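Local coordinates for cupin 2, conserved barrel domain protein (Shewanella frigidimarina, PDB 2PFW) that is of unknown function but has the RmlC-like cupin fold, a beta-barrel whose members often bind a metal ion inside the barrel, at residues H50-R53 against H54-S58. Sequence-based numbering, arbitrary orientation.
Sequences HAHR and HSQVS. With EDO (1,2-ethanediol), chain C.
H54 turns its ring edge toward the face of H52 in an offset edge-to-face pair, planes at 78°, while R53 CG makes a CH-pi contact over a face of the H54 ring, 4.1 Å from its centroid. Residues 50-56 fit the first cupin motif, H-X-H-X3-E, with Q56 where the glutamate usually stands; in many relatives the positions of H50, H52 and Q56 bind a metal ion. R53 runs alongside H54, and its guanidinium sets one face on H54 CE1, 3.8 Å from R53 CZ. H54 ND1 is buried with no polar partner. Replacing H54 by an alanine would probably leave the H52 face without its edge partner and the R53 chain free to swing.

At the edge of H52, in its plane, sit three oxygens. H52 ND1 makes a weak, bent bond of 3.3 Å to H54 O, and H52 NE2 another of 3.1 Å to Q56 OE1. A water also bridges H52 NE2 and Q56 OE1, donating to the latter. With CG anti to the backbone N (chi1 177°) and the chain extended, Q56 carries its amide across to the H52 imidazole. On its other side, Q56 NE2 gives a weak bond of 2.9 Å to O1 of a 1,2-ethanediol that D102 OD2 also holds.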
loop_
_atom_site.group_PDB
_atom_site.type_symbol
_atom_site.label_atom_id
_atom_site.label_comp_id
_atom_site.label_asym_id
_atom_site.label_seq_id
_atom_site.Cartn_x
_atom_site.Cartn_y
_atom_site.Cartn_z
ATOM N N HIS A 50 -18.937 7.626 0.362
ATOM C CA HIS A 50 -18.654 6.621 -0.652
ATOM C C HIS A 50 -18.716 5.200 -0.127
ATOM O O HIS A 50 -18.514 4.928 1.059
ATOM C CB HIS A 50 -17.254 6.924 -1.189
ATOM C CG HIS A 50 -16.977 6.486 -2.575
ATOM N ND1 HIS A 50 -17.400 7.199 -3.679
ATOM C CD2 HIS A 50 -16.292 5.428 -3.086
ATOM C CE1 HIS A 50 -17.009 6.598 -4.792
ATOM N NE2 HIS A 50 -16.333 5.512 -4.455
ATOM N N ALA A 51 -19.027 4.246 -1.000
ATOM C CA ALA A 51 -18.978 2.828 -0.654
ATOM C C ALA A 51 -18.701 2.007 -1.914
ATOM O O ALA A 51 -18.972 2.445 -3.031
ATOM C CB ALA A 51 -20.248 2.340 0.018
ATOM N N HIS A 52 -18.152 0.808 -1.718
ATOM C CA HIS A 52 -17.885 -0.075 -2.860
ATOM C C HIS A 52 -17.647 -1.500 -2.377
ATOM O O HIS A 52 -17.402 -1.756 -1.195
ATOM C CB HIS A 52 -16.716 0.463 -3.682
ATOM C CG HIS A 52 -15.537 0.931 -2.890
ATOM N ND1 HIS A 52 -14.863 0.110 -2.014
ATOM C CD2 HIS A 52 -14.899 2.126 -2.835
ATOM C CE1 HIS A 52 -13.868 0.778 -1.453
ATOM N NE2 HIS A 52 -13.868 2.006 -1.936
ATOM N N ARG A 53 -17.736 -2.468 -3.291
ATOM C CA ARG A 53 -17.567 -3.869 -2.898
ATOM C C ARG A 53 -16.123 -4.149 -2.482
ATOM O O ARG A 53 -15.868 -4.894 -1.541
ATOM C CB ARG A 53 -17.968 -4.804 -4.038
ATOM C CG ARG A 53 -17.175 -4.636 -5.328
ATOM C CD ARG A 53 -17.751 -5.535 -6.413
ATOM N NE ARG A 53 -16.963 -5.572 -7.630
ATOM C CZ ARG A 53 -17.032 -4.737 -8.648
ATOM N NH1 ARG A 53 -17.885 -3.720 -8.646
ATOM N NH2 ARG A 53 -16.237 -4.904 -9.700
ATOM N N HIS A 54 -15.190 -3.544 -3.198
ATOM C CA HIS A 54 -13.765 -3.807 -3.031
ATOM C C HIS A 54 -13.314 -3.674 -1.585
ATOM O O HIS A 54 -13.699 -2.732 -0.880
ATOM C CB HIS A 54 -12.956 -2.846 -3.906
ATOM C CG HIS A 54 -13.361 -2.803 -5.341
ATOM N ND1 HIS A 54 -14.466 -2.115 -5.791
ATOM C CD2 HIS A 54 -12.801 -3.361 -6.443
ATOM C CE1 HIS A 54 -14.576 -2.250 -7.100
ATOM N NE2 HIS A 54 -13.574 -3.006 -7.520
ATOM N N SER A 55 -12.488 -4.606 -1.099
ATOM C CA SER A 55 -11.812 -4.374 0.178
ATOM C C SER A 55 -10.802 -3.245 -0.022
ATOM O O SER A 55 -10.325 -3.024 -1.135
ATOM C CB SER A 55 -11.151 -5.638 0.702
ATOM O OG SER A 55 -12.073 -6.438 1.418
ATOM N N GLN A 56 -10.492 -2.508 1.038
ATOM C CA GLN A 56 -9.596 -1.361 0.880
ATOM C C GLN A 56 -8.717 -1.219 2.120
ATOM O O GLN A 56 -9.218 -1.222 3.247
ATOM C CB GLN A 56 -10.366 -0.068 0.618
ATOM C CG GLN A 56 -9.493 1.173 0.506
ATOM C CD GLN A 56 -10.289 2.458 0.408
ATOM O OE1 GLN A 56 -11.363 2.527 -0.188
ATOM N NE2 GLN A 56 -9.756 3.519 1.003
ATOM N N VAL A 57 -7.409 -1.098 1.903
ATOM C CA VAL A 57 -6.502 -0.706 2.991
ATOM C C VAL A 57 -5.775 0.561 2.550
ATOM O O VAL A 57 -5.371 0.670 1.392
ATOM C CB VAL A 57 -5.534 -1.823 3.375
ATOM C CG1 VAL A 57 -4.743 -1.486 4.631
ATOM C CG2 VAL A 57 -6.289 -3.128 3.612
ATOM N N SER A 58 -5.650 1.525 3.459
ATOM C CA SER A 58 -5.098 2.830 3.105
ATOM C C SER A 58 -3.998 3.207 4.098
ATOM O O SER A 58 -4.102 2.942 5.294
ATOM C CB SER A 58 -6.190 3.894 3.074
ATOM O OG SER A 58 -6.755 4.085 1.800
HETATM C C1 EDO C . -9.482 6.898 -0.380
HETATM O O1 EDO C . -9.115 6.395 0.906
HETATM C C2 EDO C . -8.841 8.265 -0.584
HETATM O O2 EDO C . -8.642 8.499 -1.982
HETATM O O HOH W 1 -12.598 4.597 -1.551
#